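Local coordinates for Slr0280 protein (Synechocystis sp., PDB 5H3K), which is of unknown function but carries a domain of the phosphodiester glycosidase (NAGPA) family, so it may cleave a sugar phosphodiester, at residues L91-Q102 with L114-L125. Residues are numbered along the deposited sequence; the frame is centred on the assembly and turned at random.
Sequences LDLLDNTSPNQQ and LNARFVAPNRYL
R123, on strand 122-126, reaches P99 in the loop before strand 101-105 and Q102 within that strand, and turns its guanidinium edge to one oxygen of each. End-on, NH1 and NH2 both meet the amide oxygen of Q102, with NH1 to OE1 at 2.8 Å and an N-H...O angle of 155°; side-on, NE and NH2 share the backbone oxygen of P99, NH2 to O being 3.0 Å. Both acceptors lie in the guanidinium plane, while the Q102 amide stands nearly perpendicular to it, 85° away. An extended chain from CG to NE, with CG anti to the backbone N (chi1 178°), carries the group this far. NH1 also forms a salt bridge with D82 at the start of helix 82-89, so the rotation of the guanidinium is fixed from several directions. Q102 is held at its other amide atom too: NE2 donates to L94 O at 2.8 Å, on a carbonyl lone pair, and the bend at chi2 turns the amide so that NE2 meets this oxygen. N96, anchored through OD1 to the backbone N of N274, directs ND2 to the Q101 carbonyl.

Strands 101-105 and 112-119 form a beta hairpin, which the type I turn S98-Q101 leads into. Q102 and L114 are an antiparallel hydrogen-bonded pair, Q102 N to L114 O and L114 N to Q102 O both 2.8 Å; N100 O then accepts from A116 N, and between these bonds Q101 and N115 make the non-hydrogen-bonded pair.

L125 CD2 sits on one side of the guanidinium plane, offset toward its rim, and also touches Q102 CB at 3.6 Å. L125 CD1 meets L93 CD2 at 3.8 Å, and L91 CD1 approaches L114 CD1 more loosely, at 4.3 Å. Helix 82-89 meets L91 through A85 and L93 through M86, and V104 touches both L93 and L114.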
loop_
_atom_site.group_PDB
_atom_site.type_symbol
_atom_site.label_atom_id
_atom_site.label_comp_id
_atom_site.label_asym_id
_atom_site.label_seq_id
_atom_site.Cartn_x
_atom_site.Cartn_y
_atom_site.Cartn_z
ATOM N N LEU A 91 -16.343 -10.836 -10.388
ATOM C CA LEU A 91 -17.541 -10.017 -10.168
ATOM C C LEU A 91 -17.288 -8.562 -10.538
ATOM O O LEU A 91 -16.323 -7.963 -10.070
ATOM C CB LEU A 91 -17.973 -10.040 -8.702
ATOM C CG LEU A 91 -18.309 -11.328 -7.966
ATOM C CD1 LEU A 91 -19.080 -10.996 -6.681
ATOM C CD2 LEU A 91 -19.078 -12.318 -8.830
ATOM N N ASP A 92 -18.147 -7.984 -11.370
ATOM C CA ASP A 92 -18.050 -6.556 -11.670
ATOM C C ASP A 92 -18.796 -5.832 -10.557
ATOM O O ASP A 92 -20.004 -6.005 -10.412
ATOM C CB ASP A 92 -18.682 -6.253 -13.037
ATOM C CG ASP A 92 -18.456 -4.805 -13.505
ATOM O OD1 ASP A 92 -17.669 -4.055 -12.877
ATOM O OD2 ASP A 92 -19.061 -4.420 -14.538
ATOM N N LEU A 93 -18.072 -5.067 -9.740
ATOM C CA LEU A 93 -18.701 -4.260 -8.686
ATOM C C LEU A 93 -19.172 -2.928 -9.266
ATOM O O LEU A 93 -18.354 -2.088 -9.651
ATOM C CB LEU A 93 -17.733 -4.000 -7.526
ATOM C CG LEU A 93 -17.039 -5.231 -6.930
ATOM C CD1 LEU A 93 -16.235 -4.869 -5.699
ATOM C CD2 LEU A 93 -18.046 -6.308 -6.600
ATOM N N LEU A 94 -20.490 -2.739 -9.328
ATOM C CA LEU A 94 -21.073 -1.522 -9.887
ATOM C C LEU A 94 -21.197 -0.419 -8.829
ATOM O O LEU A 94 -21.264 -0.711 -7.627
ATOM C CB LEU A 94 -22.459 -1.831 -10.467
ATOM C CG LEU A 94 -22.538 -3.086 -11.330
ATOM C CD1 LEU A 94 -23.969 -3.307 -11.832
ATOM C CD2 LEU A 94 -21.575 -2.987 -12.486
ATOM N N ASP A 95 -21.231 0.836 -9.277
ATOM C CA ASP A 95 -21.392 1.970 -8.368
ATOM C C ASP A 95 -22.587 1.731 -7.450
ATOM O O ASP A 95 -23.668 1.328 -7.908
ATOM C CB ASP A 95 -21.571 3.271 -9.151
ATOM C CG ASP A 95 -20.316 3.691 -9.904
ATOM O OD1 ASP A 95 -19.336 2.916 -9.968
ATOM O OD2 ASP A 95 -20.312 4.811 -10.446
ATOM N N ASN A 96 -22.382 1.927 -6.148
ATOM C CA ASN A 96 -23.426 1.658 -5.163
ATOM C C ASN A 96 -23.895 2.923 -4.463
ATOM O O ASN A 96 -23.399 4.014 -4.728
ATOM C CB ASN A 96 -22.949 0.643 -4.118
ATOM C CG ASN A 96 -21.816 1.185 -3.245
ATOM O OD1 ASN A 96 -20.989 1.971 -3.703
ATOM N ND2 ASN A 96 -21.789 0.774 -1.987
ATOM N N THR A 97 -24.853 2.761 -3.557
ATOM C CA THR A 97 -25.340 3.874 -2.758
ATOM C C THR A 97 -24.911 3.686 -1.311
ATOM O O THR A 97 -23.923 4.266 -0.862
ATOM C CB THR A 97 -26.862 4.016 -2.876
ATOM O OG1 THR A 97 -27.469 2.729 -2.712
ATOM C CG2 THR A 97 -27.214 4.567 -4.251
ATOM N N SER A 98 -25.648 2.866 -0.581
ATOM C CA SER A 98 -25.301 2.563 0.798
ATOM C C SER A 98 -24.167 1.525 0.861
ATOM O O SER A 98 -24.149 0.578 0.066
ATOM C CB SER A 98 -26.543 2.029 1.510
ATOM O OG SER A 98 -26.177 1.372 2.709
ATOM N N PRO A 99 -23.207 1.695 1.796
ATOM C CA PRO A 99 -22.134 0.698 1.942
ATOM C C PRO A 99 -22.636 -0.723 2.192
ATOM O O PRO A 99 -21.908 -1.670 1.911
ATOM C CB PRO A 99 -21.345 1.193 3.162
ATOM C CG PRO A 99 -21.546 2.676 3.156
ATOM C CD PRO A 99 -22.959 2.896 2.619
ATOM N N ASN A 100 -23.850 -0.884 2.714
ATOM C CA ASN A 100 -24.345 -2.226 3.002
ATOM C C ASN A 100 -24.966 -2.943 1.792
ATOM O O ASN A 100 -25.415 -4.080 1.919
ATOM C CB ASN A 100 -25.306 -2.219 4.203
ATOM C CG ASN A 100 -26.629 -1.538 3.895
ATOM O OD1 ASN A 100 -26.784 -0.892 2.861
ATOM N ND2 ASN A 100 -27.589 -1.675 4.802
ATOM N N GLN A 101 -24.970 -2.280 0.633
ATOM C CA GLN A 101 -25.519 -2.822 -0.615
ATOM C C GLN A 101 -24.461 -2.802 -1.708
ATOM O O GLN A 101 -23.728 -1.824 -1.846
ATOM C CB GLN A 101 -26.685 -1.960 -1.096
ATOM C CG GLN A 101 -27.833 -1.854 -0.121
ATOM C CD GLN A 101 -28.523 -3.184 0.090
ATOM O OE1 GLN A 101 -28.115 -3.983 0.940
ATOM N NE2 GLN A 101 -29.570 -3.439 -0.693
ATOM N N GLN A 102 -24.386 -3.866 -2.502
ATOM C CA GLN A 102 -23.415 -3.906 -3.592
ATOM C C GLN A 102 -24.026 -4.530 -4.831
ATOM O O GLN A 102 -24.126 -5.747 -4.913
ATOM C CB GLN A 102 -22.180 -4.713 -3.181
ATOM C CG GLN A 102 -21.088 -4.683 -4.243
ATOM C CD GLN A 102 -20.749 -3.267 -4.658
ATOM O OE1 GLN A 102 -20.264 -2.478 -3.852
ATOM N NE2 GLN A 102 -21.003 -2.932 -5.920
ATOM N N LEU A 114 -26.101 -7.385 -3.867
ATOM C CA LEU A 114 -25.659 -8.261 -2.794
ATOM C C LEU A 114 -25.662 -7.492 -1.488
ATOM O O LEU A 114 -25.405 -6.288 -1.475
ATOM C CB LEU A 114 -24.251 -8.797 -3.068
ATOM C CG LEU A 114 -23.970 -9.386 -4.449
ATOM C CD1 LEU A 114 -22.609 -10.055 -4.437
ATOM C CD2 LEU A 114 -25.044 -10.386 -4.834
ATOM N N ASN A 115 -25.971 -8.171 -0.390
ATOM C CA ASN A 115 -25.782 -7.562 0.913
ATOM C C ASN A 115 -24.298 -7.496 1.219
ATOM O O ASN A 115 -23.558 -8.431 0.911
ATOM C CB ASN A 115 -26.479 -8.371 1.997
ATOM C CG ASN A 115 -27.984 -8.312 1.882
ATOM O OD1 ASN A 115 -28.544 -7.344 1.348
ATOM N ND2 ASN A 115 -28.653 -9.345 2.384
ATOM N N ALA A 116 -23.863 -6.392 1.821
ATOM C CA ALA A 116 -22.471 -6.243 2.243
ATOM C C ALA A 116 -22.413 -6.014 3.742
ATOM O O ALA A 116 -23.226 -5.265 4.287
ATOM C CB ALA A 116 -21.791 -5.081 1.489
ATOM N N ARG A 117 -21.461 -6.655 4.415
ATOM C CA ARG A 117 -21.250 -6.387 5.827
ATOM C C ARG A 117 -19.771 -6.222 6.131
ATOM O O ARG A 117 -18.930 -6.952 5.605
ATOM C CB ARG A 117 -21.846 -7.492 6.695
ATOM C CG ARG A 117 -21.203 -8.850 6.509
ATOM C CD ARG A 117 -21.884 -9.890 7.392
ATOM N NE ARG A 117 -21.376 -9.886 8.763
ATOM C CZ ARG A 117 -21.841 -10.670 9.733
ATOM N NH1 ARG A 117 -22.837 -11.512 9.485
ATOM N NH2 ARG A 117 -21.316 -10.607 10.950
ATOM N N PHE A 118 -19.452 -5.265 6.992
ATOM C CA PHE A 118 -18.053 -5.037 7.327
ATOM C C PHE A 118 -17.662 -5.778 8.597
ATOM O O PHE A 118 -18.328 -5.663 9.622
ATOM C CB PHE A 118 -17.770 -3.542 7.445
ATOM C CG PHE A 118 -16.322 -3.224 7.674
ATOM C CD1 PHE A 118 -15.866 -2.910 8.940
ATOM C CD2 PHE A 118 -15.410 -3.252 6.623
ATOM C CE1 PHE A 118 -14.524 -2.613 9.168
ATOM C CE2 PHE A 118 -14.061 -2.958 6.844
ATOM C CZ PHE A 118 -13.625 -2.637 8.117
ATOM N N VAL A 119 -16.598 -6.571 8.509
ATOM C CA VAL A 119 -16.006 -7.215 9.670
ATOM C C VAL A 119 -14.514 -6.991 9.520
ATOM O O VAL A 119 -13.885 -7.591 8.652
ATOM C CB VAL A 119 -16.336 -8.725 9.732
ATOM C CG1 VAL A 119 -15.686 -9.362 10.947
ATOM C CG2 VAL A 119 -17.847 -8.941 9.791
ATOM N N ALA A 120 -13.965 -6.088 10.333
ATOM C CA ALA A 120 -12.579 -5.625 10.168
ATOM C C ALA A 120 -11.619 -6.781 9.900
ATOM O O ALA A 120 -11.626 -7.768 10.640
ATOM C CB ALA A 120 -12.127 -4.848 11.401
ATOM N N PRO A 121 -10.763 -6.655 8.862
ATOM C CA PRO A 121 -10.569 -5.461 8.028
ATOM C C PRO A 121 -11.291 -5.499 6.688
ATOM O O PRO A 121 -10.926 -4.727 5.807
ATOM C CB PRO A 121 -9.068 -5.502 7.750
ATOM C CG PRO A 121 -8.780 -6.983 7.610
ATOM C CD PRO A 121 -9.706 -7.661 8.627
ATOM N N ASN A 122 -12.285 -6.364 6.520
ATOM C CA ASN A 122 -12.853 -6.599 5.193
ATOM C C ASN A 122 -14.337 -6.302 5.066
ATOM O O ASN A 122 -15.087 -6.376 6.040
ATOM C CB ASN A 122 -12.622 -8.054 4.771
ATOM C CG ASN A 122 -11.162 -8.436 4.786
ATOM O OD1 ASN A 122 -10.327 -7.765 4.180
ATOM N ND2 ASN A 122 -10.841 -9.508 5.495
ATOM N N ARG A 123 -14.751 -6.006 3.839
ATOM C CA ARG A 123 -16.164 -5.809 3.499
ATOM C C ARG A 123 -16.653 -7.065 2.777
ATOM O O ARG A 123 -16.296 -7.308 1.619
ATOM C CB ARG A 123 -16.302 -4.595 2.582
ATOM C CG ARG A 123 -17.722 -4.304 2.100
ATOM C CD ARG A 123 -17.708 -3.156 1.108
ATOM N NE ARG A 123 -19.043 -2.689 0.721
ATOM C CZ ARG A 123 -19.487 -2.636 -0.534
ATOM N NH1 ARG A 123 -18.709 -3.028 -1.537
ATOM N NH2 ARG A 123 -20.707 -2.181 -0.793
ATOM N N TYR A 124 -17.484 -7.858 3.444
ATOM C CA TYR A 124 -17.915 -9.153 2.897
ATOM C C TYR A 124 -19.204 -9.046 2.085
ATOM O O TYR A 124 -20.185 -8.452 2.544
ATOM C CB TYR A 124 -18.086 -10.174 4.030
ATOM C CG TYR A 124 -16.787 -10.492 4.733
ATOM C CD1 TYR A 124 -15.988 -11.547 4.316
ATOM C CD2 TYR A 124 -16.343 -9.717 5.801
ATOM C CE1 TYR A 124 -14.789 -11.828 4.951
ATOM C CE2 TYR A 124 -15.151 -9.990 6.436
ATOM C CZ TYR A 124 -14.380 -11.048 6.013
ATOM O OH TYR A 124 -13.185 -11.312 6.656
ATOM N N LEU A 125 -19.189 -9.598 0.872
ATOM C CA LEU A 125 -20.387 -9.646 0.031
ATOM C C LEU A 125 -21.066 -11.005 0.172
ATOM O O LEU A 125 -20.426 -12.042 0.023
ATOM C CB LEU A 125 -20.046 -9.379 -1.448
ATOM C CG LEU A 125 -19.332 -8.077 -1.845
ATOM C CD1 LEU A 125 -19.174 -7.969 -3.371
ATOM C CD2 LEU A 125 -20.034 -6.831 -1.300
#